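Local coordinates for protein dimethyladenosine transferase, putative (Plasmodium falciparum, PDB 2H1R) that probably transfers methyl groups from S-adenosyl-L-methionine to adenine N6 in ribosomal RNA, as an rRNA adenine dimethyltransferase of the class I-like methyltransferase superfamily, at residues S43-I49 against F107-N113; T57-P62 against E87-L92; E146-A150 against K169-V173; L223-K228 against C260-L264; N239-W243 against K292-F297. All blocks are in the same frame, centred on the assembly; numbering follows the deposited sequence.

Interaction 1. Residues S43-I49 against F107-N113; sequences SDIVLEI and FDVCTAN
Ile45 and Asp108 start the pairing of these two parallel strands with a side-chain bond. The backbone N of Ile45 donates to Asp108 OD2 over 2.9 Å at a nearly straight 169°, using the lone pair of OD2 that faces away from the other carboxylate oxygen. In return, Ile45 O is gripped twice, by Asp108 N at 2.9 Å and by Val109 N at 3.1 Å. Regular parallel pairing follows: Leu47 N gives to Val109 O at 2.8 Å, Leu47 O takes Thr111 N at 2.8 Å, and Ile49 N reaches Thr111 O at 2.9 Å. The last bond, Asn113 N to Ile49 O, is weak at 3.4 Å, where the strands approach the site predicted to bind S-adenosyl-L-methionine through Gly50 and Asn113. Asp44 comes close to Asp108, but its OD1 forms a salt bridge with Lys134 NZ and its OD2 accepts a hydrogen bond from the backbone N of Lys41, which probably eases the crowding of like charges. Glu48 OE1 is satisfied by Thr57 OG1. On the face carrying Leu47, Ile49, Cys110 and Ala112, Leu47 CD2 sits over the Phe107 ring, 4.0 Å from its centroid, a CH-pi contact; a Phe107 chi1 of 66° lays the ring against Leu47. This is the heart of the Rossmann-like methyltransferase sheet: strands 45-49 and 109-113 run 17° apart, strand 66-70 continues the hydrogen bonding beyond Val46 and Glu48, strand 135-141 lies past Cys110 and Ala112, and Leu60 of helix 57-60 covers Val46, Glu48 and Thr111.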
# COMPACT_ATOMS: atom_id res chain seq x y z
N SER A 43 9.22 -14.01 -19.07
CA SER A 43 10.25 -13.00 -18.86
C SER A 43 10.19 -12.38 -17.45
O SER A 43 11.06 -11.60 -17.11
CB SER A 43 10.12 -11.89 -19.90
OG SER A 43 8.78 -11.43 -19.95
N ASP A 44 9.17 -12.71 -16.67
CA ASP A 44 8.92 -12.10 -15.32
C ASP A 44 9.72 -12.77 -14.21
O ASP A 44 9.75 -14.00 -14.12
CB ASP A 44 7.43 -12.23 -14.94
CG ASP A 44 6.54 -11.22 -15.65
OD1 ASP A 44 7.07 -10.16 -16.08
OD2 ASP A 44 5.30 -11.47 -15.75
N ILE A 45 10.34 -11.98 -13.35
CA ILE A 45 10.87 -12.46 -12.06
C ILE A 45 9.72 -12.37 -11.03
O ILE A 45 9.07 -11.30 -10.90
CB ILE A 45 12.04 -11.57 -11.56
CG1 ILE A 45 13.23 -11.66 -12.56
CG2 ILE A 45 12.46 -11.92 -10.10
CD1 ILE A 45 14.27 -10.59 -12.37
N VAL A 46 9.48 -13.47 -10.31
CA VAL A 46 8.41 -13.54 -9.31
C VAL A 46 9.07 -13.55 -7.91
O VAL A 46 9.96 -14.37 -7.63
CB VAL A 46 7.51 -14.80 -9.53
CG1 VAL A 46 6.48 -14.96 -8.41
CG2 VAL A 46 6.78 -14.73 -10.88
N LEU A 47 8.64 -12.63 -7.04
CA LEU A 47 9.00 -12.65 -5.61
C LEU A 47 7.88 -13.36 -4.85
O LEU A 47 6.70 -12.94 -4.91
CB LEU A 47 9.16 -11.21 -5.06
CG LEU A 47 9.47 -11.05 -3.56
CD1 LEU A 47 10.83 -11.64 -3.22
CD2 LEU A 47 9.42 -9.57 -3.21
N GLU A 48 8.21 -14.45 -4.17
CA GLU A 48 7.22 -15.18 -3.36
C GLU A 48 7.61 -15.00 -1.90
O GLU A 48 8.72 -15.35 -1.50
CB GLU A 48 7.16 -16.67 -3.70
CG GLU A 48 6.07 -17.42 -2.93
CD GLU A 48 6.10 -18.93 -3.09
OE1 GLU A 48 7.14 -19.50 -3.52
OE2 GLU A 48 5.05 -19.57 -2.76
N ILE A 49 6.71 -14.41 -1.13
CA ILE A 49 6.99 -14.19 0.30
C ILE A 49 6.19 -15.23 1.07
O ILE A 49 4.94 -15.22 1.04
CB ILE A 49 6.58 -12.77 0.76
CG1 ILE A 49 7.25 -11.70 -0.10
CG2 ILE A 49 6.94 -12.58 2.23
CD1 ILE A 49 6.80 -10.28 0.26
N PHE A 107 11.87 -7.19 -8.97
CA PHE A 107 10.93 -8.24 -9.32
C PHE A 107 9.82 -7.60 -10.15
O PHE A 107 9.60 -6.38 -10.12
CB PHE A 107 10.39 -8.96 -8.07
CG PHE A 107 9.54 -8.08 -7.19
CD1 PHE A 107 8.18 -7.96 -7.40
CD2 PHE A 107 10.13 -7.34 -6.16
CE1 PHE A 107 7.40 -7.13 -6.62
CE2 PHE A 107 9.36 -6.53 -5.34
CZ PHE A 107 8.00 -6.40 -5.58
N ASP A 108 9.14 -8.44 -10.91
CA ASP A 108 8.03 -8.02 -11.75
C ASP A 108 6.69 -8.31 -11.10
O ASP A 108 5.77 -7.51 -11.19
CB ASP A 108 8.12 -8.78 -13.08
CG ASP A 108 9.34 -8.39 -13.86
OD1 ASP A 108 9.34 -7.23 -14.28
OD2 ASP A 108 10.31 -9.19 -13.99
N VAL A 109 6.59 -9.46 -10.45
CA VAL A 109 5.33 -9.92 -9.87
C VAL A 109 5.61 -10.41 -8.47
O VAL A 109 6.56 -11.18 -8.26
CB VAL A 109 4.71 -11.10 -10.70
CG1 VAL A 109 3.43 -11.63 -10.06
CG2 VAL A 109 4.44 -10.67 -12.13
N CYS A 110 4.78 -9.99 -7.51
CA CYS A 110 4.89 -10.43 -6.12
C CYS A 110 3.68 -11.30 -5.75
O CYS A 110 2.55 -10.99 -6.10
CB CYS A 110 4.92 -9.22 -5.17
SG CYS A 110 5.10 -9.76 -3.45
N THR A 111 3.92 -12.39 -5.03
CA THR A 111 2.82 -13.10 -4.38
C THR A 111 3.21 -13.33 -2.91
O THR A 111 4.38 -13.56 -2.60
CB THR A 111 2.44 -14.41 -5.10
OG1 THR A 111 1.25 -14.95 -4.51
CG2 THR A 111 3.57 -15.45 -5.03
N ALA A 112 2.25 -13.20 -2.00
CA ALA A 112 2.56 -13.31 -0.57
C ALA A 112 1.37 -13.79 0.20
O ALA A 112 0.24 -13.42 -0.12
CB ALA A 112 2.97 -11.94 -0.02
N ASN A 113 1.63 -14.58 1.23
CA ASN A 113 0.69 -14.74 2.34
C ASN A 113 1.23 -13.95 3.54
O ASN A 113 2.29 -14.29 4.12
CB ASN A 113 0.48 -16.22 2.67
CG ASN A 113 -0.54 -16.44 3.77
OD1 ASN A 113 -1.29 -15.53 4.17
ND2 ASN A 113 -0.59 -17.68 4.28

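Interaction 2. Residues T57-P62 against E87-L92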
# COMPACT_ATOMS: atom_id res chain seq x y z
N THR A 57 4.94 -22.42 -4.99
CA THR A 57 6.26 -22.33 -5.65
C THR A 57 6.36 -23.19 -6.91
O THR A 57 6.77 -22.71 -7.98
CB THR A 57 7.39 -22.72 -4.70
OG1 THR A 57 7.23 -22.02 -3.47
CG2 THR A 57 8.77 -22.31 -5.29
N VAL A 58 5.98 -24.46 -6.79
CA VAL A 58 6.11 -25.39 -7.89
C VAL A 58 5.20 -25.02 -9.07
O VAL A 58 5.45 -25.42 -10.22
CB VAL A 58 5.92 -26.87 -7.43
CG1 VAL A 58 6.97 -27.24 -6.36
CG2 VAL A 58 4.49 -27.16 -6.93
N LYS A 59 4.16 -24.21 -8.80
CA LYS A 59 3.25 -23.79 -9.86
C LYS A 59 3.74 -22.53 -10.53
O LYS A 59 3.38 -22.27 -11.70
CB LYS A 59 1.83 -23.56 -9.31
CG LYS A 59 1.09 -24.83 -8.89
CD LYS A 59 -0.20 -24.48 -8.15
CE LYS A 59 -1.29 -23.92 -9.07
NZ LYS A 59 -1.82 -24.99 -9.96
N LEU A 60 4.51 -21.73 -9.78
CA LEU A 60 5.12 -20.48 -10.29
C LEU A 60 6.32 -20.69 -11.23
O LEU A 60 6.47 -20.01 -12.23
CB LEU A 60 5.58 -19.59 -9.12
CG LEU A 60 4.49 -19.00 -8.19
CD1 LEU A 60 5.17 -18.44 -6.96
CD2 LEU A 60 3.68 -17.93 -8.90
N LEU A 61 7.17 -21.62 -10.85
CA LEU A 61 8.45 -21.89 -11.54
C LEU A 61 8.41 -22.18 -13.08
O LEU A 61 9.24 -21.66 -13.83
CB LEU A 61 9.20 -22.99 -10.78
CG LEU A 61 9.82 -22.61 -9.43
CD1 LEU A 61 10.14 -23.81 -8.61
CD2 LEU A 61 11.08 -21.76 -9.66
N PRO A 62 7.49 -23.03 -13.54
CA PRO A 62 7.33 -23.22 -15.00
C PRO A 62 6.72 -22.01 -15.72
O PRO A 62 6.81 -21.93 -16.95
CB PRO A 62 6.42 -24.46 -15.09
CG PRO A 62 5.65 -24.42 -13.78
CD PRO A 62 6.60 -23.92 -12.77
N GLU A 87 11.46 -31.93 -9.03
CA GLU A 87 10.48 -31.84 -10.10
C GLU A 87 11.07 -31.24 -11.38
O GLU A 87 10.36 -31.07 -12.36
CB GLU A 87 9.23 -31.07 -9.64
CG GLU A 87 8.56 -31.73 -8.43
CD GLU A 87 7.34 -30.98 -7.91
OE1 GLU A 87 6.72 -30.22 -8.70
OE2 GLU A 87 7.00 -31.17 -6.71
N GLY A 88 12.36 -30.94 -11.37
CA GLY A 88 13.09 -30.49 -12.59
C GLY A 88 13.22 -28.99 -12.76
O GLY A 88 13.49 -28.53 -13.88
N TYR A 89 13.02 -28.23 -11.68
CA TYR A 89 13.11 -26.77 -11.74
C TYR A 89 14.40 -26.30 -11.12
O TYR A 89 14.66 -26.50 -9.92
CB TYR A 89 11.91 -26.06 -11.09
CG TYR A 89 10.56 -26.57 -11.56
CD1 TYR A 89 10.12 -26.35 -12.87
CD2 TYR A 89 9.71 -27.26 -10.70
CE1 TYR A 89 8.88 -26.82 -13.30
CE2 TYR A 89 8.48 -27.72 -11.13
CZ TYR A 89 8.08 -27.52 -12.43
OH TYR A 89 6.86 -27.97 -12.86
N ASN A 90 15.23 -25.68 -11.94
CA ASN A 90 16.50 -25.17 -11.48
C ASN A 90 16.47 -23.67 -11.34
O ASN A 90 17.48 -23.05 -11.02
CB ASN A 90 17.62 -25.59 -12.45
CG ASN A 90 17.94 -27.07 -12.37
OD1 ASN A 90 18.25 -27.59 -11.30
ND2 ASN A 90 17.90 -27.74 -13.50
N ASN A 91 15.30 -23.07 -11.57
CA ASN A 91 15.19 -21.61 -11.56
C ASN A 91 14.61 -21.03 -10.26
O ASN A 91 13.95 -20.00 -10.28
CB ASN A 91 14.39 -21.10 -12.78
CG ASN A 91 12.99 -21.74 -12.89
OD1 ASN A 91 12.79 -22.90 -12.55
ND2 ASN A 91 12.03 -20.96 -13.40
N LEU A 92 14.88 -21.70 -9.13
CA LEU A 92 14.48 -21.17 -7.81
C LEU A 92 15.66 -20.62 -7.02
O LEU A 92 16.71 -21.26 -6.91
CB LEU A 92 13.78 -22.26 -6.98
CG LEU A 92 13.31 -21.90 -5.57
CD1 LEU A 92 12.14 -20.90 -5.57
CD2 LEU A 92 12.95 -23.20 -4.84
O HOH W 1 4.57 -27.42 -11.66
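Glu87 comes first, its side chain crossing that of Val58 at about a right angle with OE1 3.7 Å from Val58 CB; OE2 is held by a salt bridge to Arg83. Past Gly88, whose positive phi closes helix 74-86 in a Schellman motif, Tyr89 turns one ring face to Leu61. Leu61 CB lies over that face, 4.2 Å from the ring centroid and 24° off the normal, a CH-pi contact, while Pro62 CD approaches obliquely to 3.7 Å from Tyr89 CE1. A water ties the phenol to the helix, 2.6 Å from Tyr89 OH and also 2.6 Å from Val58 O, to which it donates. Asn91 supplies the direct bond: ND2 gives to Leu61 O at 2.9 Å and 169°, with that oxygen in the amide plane. The same nitrogen also binds Lys65 O, and two bonds should fix the rotation of the amide. Leu92 closes the row, its CB 3.8 Å from Leu61 CD2 and its CD1 3.7 Å from Thr57 CG2. Such packing belongs to successive beta-alpha-beta crossovers of a Rossmann-like sheet: helix 57-60 leads toward strand 66-70, and the loop after helix 74-86 enters strand 92-93.

Interaction 3. Residues E146-A150 against K169-V173; sequences ERMLA and KVTKV
Lys172 NZ meets Leu149 not through a polar bond but at a methyl group, 3.6 Å from CD1; no hydrogen bond crosses between residues 146-150 and 169-173. The lysine chain bends at chi3 (-130°) and chi4 (62°), which brings its ammonium end back over the leucine. Its root touches as well, CB lying 3.9 Å from Leu149 CD1, so the chain arches across the methyl, the two side chains crossing at about a right angle. The other branch, Leu149 CD2, reaches the strand residue two positions earlier, 4.0 Å from Val170 CG1. Met148 adds a looser touch, its CE 4.4 Å from the same Val170 CG1. Leu149 thus spans Val170 and Lys172, with CD1 on the lysine side chain and CD2 between Val170 CG1 and the backbone N of Lys172. Helix 142-148 here ends against strand 168-176, the outermost antiparallel strand at one end of the methyltransferase sheet, which is hydrogen-bonded to strand 189-196. Helix 159-167 lines the same region, with Leu160 on Met148 and Val164 on Val170. The contact is mostly apolar and near the surface, with a lysine touching Leu149 by both CB and ammonium end; lacking any hydrogen bond across it, it rests on van der Waals fit rather than directional bonds.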
# COMPACT_ATOMS: atom_id res chain seq x y z
N GLU A 146 -10.57 -5.84 3.93
CA GLU A 146 -11.82 -5.05 3.77
C GLU A 146 -11.49 -3.54 3.80
O GLU A 146 -12.07 -2.77 3.07
CB GLU A 146 -12.82 -5.29 4.91
CG GLU A 146 -13.65 -6.57 4.99
CD GLU A 146 -14.50 -6.53 6.29
OE1 GLU A 146 -15.17 -5.46 6.54
OE2 GLU A 146 -14.47 -7.50 7.09
N ARG A 147 -10.54 -3.16 4.65
CA ARG A 147 -10.01 -1.78 4.72
C ARG A 147 -9.34 -1.29 3.42
O ARG A 147 -9.56 -0.18 2.97
CB ARG A 147 -8.98 -1.70 5.82
CG ARG A 147 -9.50 -1.85 7.24
CD ARG A 147 -8.86 -0.81 8.14
NE ARG A 147 -7.48 -1.09 8.50
CZ ARG A 147 -6.52 -0.17 8.65
NH1 ARG A 147 -6.76 1.12 8.45
NH2 ARG A 147 -5.30 -0.55 9.00
N MET A 148 -8.52 -2.14 2.81
CA MET A 148 -7.87 -1.76 1.58
C MET A 148 -8.94 -1.60 0.51
O MET A 148 -8.79 -0.82 -0.39
CB MET A 148 -6.88 -2.86 1.13
CG MET A 148 -5.65 -3.00 2.01
SD MET A 148 -4.71 -4.42 1.42
CE MET A 148 -4.04 -3.78 -0.13
N LEU A 149 -10.01 -2.39 0.61
CA LEU A 149 -11.06 -2.43 -0.39
C LEU A 149 -12.23 -1.48 -0.03
O LEU A 149 -13.23 -1.41 -0.73
CB LEU A 149 -11.61 -3.87 -0.51
CG LEU A 149 -10.65 -4.88 -1.18
CD1 LEU A 149 -11.12 -6.34 -0.94
CD2 LEU A 149 -10.55 -4.57 -2.62
N ALA A 150 -12.09 -0.75 1.06
CA ALA A 150 -13.21 0.10 1.53
C ALA A 150 -13.79 1.11 0.55
O ALA A 150 -13.09 1.71 -0.31
CB ALA A 150 -12.86 0.71 2.86
N LYS A 169 -4.36 0.13 -8.60
CA LYS A 169 -5.72 -0.34 -8.74
C LYS A 169 -5.74 -1.61 -7.89
O LYS A 169 -4.90 -2.52 -8.08
CB LYS A 169 -6.07 -0.66 -10.19
CG LYS A 169 -5.72 0.49 -11.15
CD LYS A 169 -6.05 0.13 -12.59
CE LYS A 169 -4.90 -0.67 -13.24
NZ LYS A 169 -5.40 -1.56 -14.31
N VAL A 170 -6.68 -1.64 -6.95
CA VAL A 170 -6.85 -2.74 -6.01
C VAL A 170 -8.15 -3.46 -6.32
O VAL A 170 -9.22 -2.84 -6.36
CB VAL A 170 -6.93 -2.23 -4.57
CG1 VAL A 170 -6.79 -3.40 -3.56
CG2 VAL A 170 -5.88 -1.18 -4.34
N THR A 171 -8.06 -4.78 -6.53
CA THR A 171 -9.26 -5.58 -6.74
C THR A 171 -9.24 -6.84 -5.87
O THR A 171 -8.18 -7.33 -5.53
CB THR A 171 -9.42 -5.99 -8.21
OG1 THR A 171 -8.21 -6.59 -8.65
CG2 THR A 171 -9.78 -4.79 -9.10
N LYS A 172 -10.43 -7.35 -5.53
CA LYS A 172 -10.57 -8.58 -4.79
C LYS A 172 -10.47 -9.76 -5.75
O LYS A 172 -11.15 -9.80 -6.78
CB LYS A 172 -11.90 -8.61 -4.07
CG LYS A 172 -12.18 -9.92 -3.36
CD LYS A 172 -13.66 -10.01 -2.99
CE LYS A 172 -13.78 -10.40 -1.55
NZ LYS A 172 -13.14 -9.33 -0.72
N VAL A 173 -9.61 -10.71 -5.42
CA VAL A 173 -9.44 -11.90 -6.23
C VAL A 173 -10.45 -12.95 -5.73
O VAL A 173 -11.25 -13.45 -6.51
CB VAL A 173 -7.99 -12.44 -6.13
CG1 VAL A 173 -7.83 -13.85 -6.78
CG2 VAL A 173 -7.02 -11.45 -6.74

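Interaction 4. Residues L223-K228 against C260-L264; sequences LHAIFK and CLDVL
Two antiparallel helices of the small C-terminal helical domain that follows the methyltransferase sheet face each other here, and Leu264 and Leu261 do most of the bridging. The short segments 223-227 and 260-264 run at 166° to one another with axes 10.3 Å apart, a spacing at which side chains rather than backbones meet. Leu264 works with both methyls. Leu264 CD1 presses on the backbone of the opposite helix, 3.6 Å from Leu223 O, and on the side chain at 3.9 Å from Leu223 CB, while Leu264 CD2 comes to 4.1 Å from Leu223 CD1. That carbonyl is already used inside its own helix by Phe227 N, so the methyl rests beside a satisfied oxygen. One turn back, Leu261 is split the same way: CD1 lies 4.0 Å from Phe227 CB, whereas CD2 turns to the imidazole of His224. The histidine gets there because its CG stands opposite the backbone N (chi1 -170°), swinging the ring toward the other helix. The Phe227 ring lies between Leu264 and Cys260, obliquely placed to Leu264 CD1 at 4.2 Å and to Cys260 SG, a sulfur-aromatic contact with SG 60° off the ring normal. Phe289 of helix 279-291, Leu211 of helix 205-216 and Leu236 of helix 230-246 surround that ring, making it a meeting point of the domain's helices. No hydrogen bond passes between the two segments, and the tightest side-chain approach is His224 NE2 to Leu261 CD2, 3.5 Å.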
# COMPACT_ATOMS: atom_id res chain seq x y z
N LEU A 223 -13.01 19.88 6.71
CA LEU A 223 -11.62 20.33 6.54
C LEU A 223 -11.43 21.70 7.18
O LEU A 223 -10.37 21.97 7.75
CB LEU A 223 -11.23 20.36 5.07
CG LEU A 223 -11.18 18.97 4.39
CD1 LEU A 223 -10.61 19.15 2.97
CD2 LEU A 223 -10.29 18.05 5.23
N HIS A 224 -12.44 22.57 7.10
CA HIS A 224 -12.38 23.83 7.85
C HIS A 224 -12.12 23.60 9.34
O HIS A 224 -11.23 24.19 9.91
CB HIS A 224 -13.63 24.68 7.64
CG HIS A 224 -13.50 26.06 8.21
ND1 HIS A 224 -14.03 26.41 9.43
CD2 HIS A 224 -12.86 27.15 7.74
CE1 HIS A 224 -13.73 27.67 9.69
NE2 HIS A 224 -13.02 28.15 8.68
N ALA A 225 -12.86 22.67 9.97
CA ALA A 225 -12.68 22.37 11.40
C ALA A 225 -11.31 21.78 11.73
O ALA A 225 -10.77 22.02 12.80
CB ALA A 225 -13.79 21.42 11.87
N ILE A 226 -10.77 20.99 10.81
CA ILE A 226 -9.41 20.40 10.96
C ILE A 226 -8.35 21.50 10.92
O ILE A 226 -7.53 21.61 11.82
CB ILE A 226 -9.12 19.42 9.78
CG1 ILE A 226 -10.12 18.24 9.77
CG2 ILE A 226 -7.65 18.94 9.80
CD1 ILE A 226 -9.86 17.22 10.80
N PHE A 227 -8.39 22.31 9.87
CA PHE A 227 -7.31 23.29 9.61
C PHE A 227 -7.41 24.55 10.46
O PHE A 227 -6.41 25.30 10.59
CB PHE A 227 -7.21 23.61 8.09
CG PHE A 227 -6.50 22.55 7.32
CD1 PHE A 227 -5.12 22.55 7.23
CD2 PHE A 227 -7.22 21.48 6.72
CE1 PHE A 227 -4.45 21.53 6.52
CE2 PHE A 227 -6.56 20.44 6.05
CZ PHE A 227 -5.16 20.49 5.94
N LYS A 228 -8.57 24.82 11.05
CA LYS A 228 -8.67 26.04 11.89
C LYS A 228 -8.06 25.84 13.26
O LYS A 228 -7.88 26.80 14.00
CB LYS A 228 -10.12 26.54 11.99
CG LYS A 228 -10.93 25.81 13.05
CD LYS A 228 -12.41 25.99 12.80
CE LYS A 228 -13.25 25.31 13.87
NZ LYS A 228 -14.64 25.62 13.53
N CYS A 260 -3.88 30.02 4.62
CA CYS A 260 -4.05 28.57 4.62
C CYS A 260 -5.53 28.17 4.33
O CYS A 260 -5.80 27.36 3.44
CB CYS A 260 -3.52 28.04 5.97
SG CYS A 260 -3.51 26.26 6.22
N LEU A 261 -6.49 28.77 5.02
CA LEU A 261 -7.92 28.43 4.82
C LEU A 261 -8.43 28.81 3.44
O LEU A 261 -9.36 28.17 2.93
CB LEU A 261 -8.82 29.09 5.88
CG LEU A 261 -9.16 28.34 7.17
CD1 LEU A 261 -8.00 27.54 7.71
CD2 LEU A 261 -9.75 29.27 8.23
N ASP A 262 -7.84 29.85 2.85
CA ASP A 262 -8.15 30.23 1.47
C ASP A 262 -7.93 29.09 0.44
O ASP A 262 -8.54 29.06 -0.63
CB ASP A 262 -7.32 31.47 1.06
CG ASP A 262 -7.94 32.80 1.51
OD1 ASP A 262 -9.09 32.83 2.03
OD2 ASP A 262 -7.23 33.83 1.34
N VAL A 263 -7.04 28.15 0.74
CA VAL A 263 -6.82 27.01 -0.15
C VAL A 263 -8.11 26.18 -0.21
O VAL A 263 -8.57 25.80 -1.28
CB VAL A 263 -5.64 26.16 0.36
CG1 VAL A 263 -5.50 24.85 -0.43
CG2 VAL A 263 -4.30 27.01 0.41
N LEU A 264 -8.69 25.91 0.96
CA LEU A 264 -9.95 25.14 1.08
C LEU A 264 -11.08 25.86 0.34
O LEU A 264 -11.83 25.26 -0.42
CB LEU A 264 -10.31 24.94 2.57
CG LEU A 264 -9.32 24.21 3.49
CD1 LEU A 264 -9.96 24.01 4.86
CD2 LEU A 264 -8.93 22.89 2.96

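Interaction 5. Residues N239-W243 against K292-F297; sequences NYKNW and KGIHFF
Trp243 and His295 form the central contact, a face-to-face stack of imidazole on the six-membered ring of the indole. The centroids are 4.0 Å apart and the planes 28° from parallel, with His295 NE2 above the middle of the indole and 3.6 Å from Trp243 CZ2. One turn earlier on the helix, Asn239 supplies the polar grip. Its ND2 donates to Phe297 O at 3.0 Å and 169°, arriving on a lone pair of Phe297 O, which itself lies in the Asn239 amide plane, and makes a weak second bond to His295 O at 3.3 Å. One amide thus holds the tail firmly at Phe297 O and weakly at His295 O. Tyr240 turns its edge to Gly293 O, 3.5 Å from Tyr240 CD1, while Lys292 O lies obliquely, 3.3 Å from Tyr240 CE1. A chi1 of 176°, which turns CG away from the backbone N, carries the Tyr240 ring to the carbonyls at the start of the loop. Gly293 fits closely against both aromatic residues, at the edge of the Tyr240 ring and with its CA 3.8 Å from Trp243 CD1. The next shell orients these groups. Glu207 takes His295 ND1 on OE1 and Phe296 N on OE2, so it fixes the imidazole and the adjoining backbone together, while Tyr240 OH is bonded to Val252 N. Gly293, with positive phi and two bonds back into the last turn, ends helix 279-291 in a Schellman motif; from that glycine the segment runs extended over helix 230-246 in the C-terminal helical domain.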
# COMPACT_ATOMS: atom_id res chain seq x y z
N ASN A 239 6.50 25.61 9.34
CA ASN A 239 6.98 25.01 8.08
C ASN A 239 7.00 26.01 6.95
O ASN A 239 7.98 26.05 6.17
CB ASN A 239 6.16 23.76 7.70
CG ASN A 239 6.49 22.57 8.55
OD1 ASN A 239 7.42 22.58 9.36
ND2 ASN A 239 5.73 21.51 8.36
N TYR A 240 5.97 26.85 6.85
CA TYR A 240 5.94 27.91 5.86
C TYR A 240 7.08 28.92 6.03
O TYR A 240 7.73 29.30 5.04
CB TYR A 240 4.61 28.65 5.88
CG TYR A 240 4.53 29.86 4.92
CD1 TYR A 240 4.53 29.67 3.55
CD2 TYR A 240 4.44 31.17 5.41
CE1 TYR A 240 4.46 30.73 2.66
CE2 TYR A 240 4.34 32.28 4.51
CZ TYR A 240 4.38 32.04 3.14
OH TYR A 240 4.26 33.05 2.22
N LYS A 241 7.33 29.37 7.25
CA LYS A 241 8.46 30.30 7.44
C LYS A 241 9.82 29.65 7.12
O LYS A 241 10.69 30.30 6.53
CB LYS A 241 8.43 30.88 8.85
CG LYS A 241 7.27 31.85 9.05
CD LYS A 241 7.05 32.05 10.55
CE LYS A 241 5.96 33.08 10.83
NZ LYS A 241 6.39 34.47 10.54
N ASN A 242 9.98 28.39 7.51
CA ASN A 242 11.19 27.61 7.19
C ASN A 242 11.43 27.49 5.68
O ASN A 242 12.56 27.68 5.22
CB ASN A 242 11.12 26.20 7.76
CG ASN A 242 11.57 26.11 9.23
OD1 ASN A 242 11.99 27.08 9.84
ND2 ASN A 242 11.47 24.90 9.79
N TRP A 243 10.37 27.16 4.92
CA TRP A 243 10.41 27.10 3.46
C TRP A 243 10.84 28.42 2.87
O TRP A 243 11.69 28.48 1.95
CB TRP A 243 9.02 26.74 2.90
CG TRP A 243 8.98 26.67 1.37
CD1 TRP A 243 8.47 27.61 0.53
CD2 TRP A 243 9.43 25.59 0.55
NE1 TRP A 243 8.58 27.17 -0.79
CE2 TRP A 243 9.18 25.94 -0.79
CE3 TRP A 243 10.06 24.36 0.81
CZ2 TRP A 243 9.51 25.10 -1.88
CZ3 TRP A 243 10.39 23.51 -0.27
CH2 TRP A 243 10.10 23.90 -1.60
N LYS A 292 1.40 27.37 -2.59
CA LYS A 292 1.55 28.49 -1.63
C LYS A 292 2.76 28.43 -0.76
O LYS A 292 2.95 29.28 0.11
CB LYS A 292 0.31 28.57 -0.74
CG LYS A 292 -0.85 29.22 -1.45
CD LYS A 292 -2.08 29.36 -0.56
CE LYS A 292 -2.91 30.59 -1.00
NZ LYS A 292 -4.05 30.90 -0.09
N GLY A 293 3.60 27.40 -0.96
CA GLY A 293 4.75 27.19 -0.08
C GLY A 293 4.45 26.52 1.24
O GLY A 293 5.25 26.57 2.16
N ILE A 294 3.26 25.93 1.36
CA ILE A 294 2.88 25.19 2.58
C ILE A 294 3.15 23.70 2.32
O ILE A 294 2.51 23.08 1.48
CB ILE A 294 1.39 25.44 2.96
CG1 ILE A 294 1.15 26.94 3.26
CG2 ILE A 294 0.97 24.58 4.20
CD1 ILE A 294 -0.33 27.38 3.24
N HIS A 295 4.11 23.17 3.08
CA HIS A 295 4.58 21.81 3.00
C HIS A 295 4.28 21.04 4.29
O HIS A 295 4.25 21.63 5.39
CB HIS A 295 6.09 21.80 2.66
CG HIS A 295 6.37 22.30 1.28
ND1 HIS A 295 6.50 21.45 0.20
CD2 HIS A 295 6.43 23.56 0.77
CE1 HIS A 295 6.68 22.16 -0.90
NE2 HIS A 295 6.63 23.44 -0.58
N PHE A 296 4.08 19.73 4.14
CA PHE A 296 3.74 18.83 5.25
C PHE A 296 4.95 17.99 5.74
O PHE A 296 5.38 17.06 5.08
CB PHE A 296 2.51 17.98 4.83
CG PHE A 296 1.30 18.85 4.47
CD1 PHE A 296 0.41 19.26 5.46
CD2 PHE A 296 1.10 19.29 3.17
CE1 PHE A 296 -0.69 20.08 5.15
CE2 PHE A 296 0.02 20.13 2.85
CZ PHE A 296 -0.88 20.52 3.87
N PHE A 297 5.47 18.34 6.91
CA PHE A 297 6.68 17.72 7.50
C PHE A 297 6.61 17.75 9.03
O PHE A 297 6.23 18.79 9.61
CB PHE A 297 7.92 18.48 7.03
CG PHE A 297 9.23 17.99 7.65
CD1 PHE A 297 9.77 18.64 8.78
CD2 PHE A 297 9.90 16.89 7.12
CE1 PHE A 297 10.98 18.19 9.35
CE2 PHE A 297 11.12 16.43 7.69
CZ PHE A 297 11.65 17.07 8.80

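From the N terminus, interaction 1 closes the first long loop, bringing 107-113 back beside 43-49 in the central sheet. Interaction 2 is nested inside that loop and touches it through Thr57 and Leu60, joining the crossovers on one side of the sheet. Interaction 3 follows in series, closing a short loop at the other end of the same sheet, with its centre about 19 Å from that of interaction 1. The chain then enters the C-terminal helices, where interactions 4 and 5 cross: 223-228, 239-243, 260-264 and 292-297 alternate in sequence. Their centres are about 15 Å apart, and Lys292 packs on Val263, so the two interlock the helical domain.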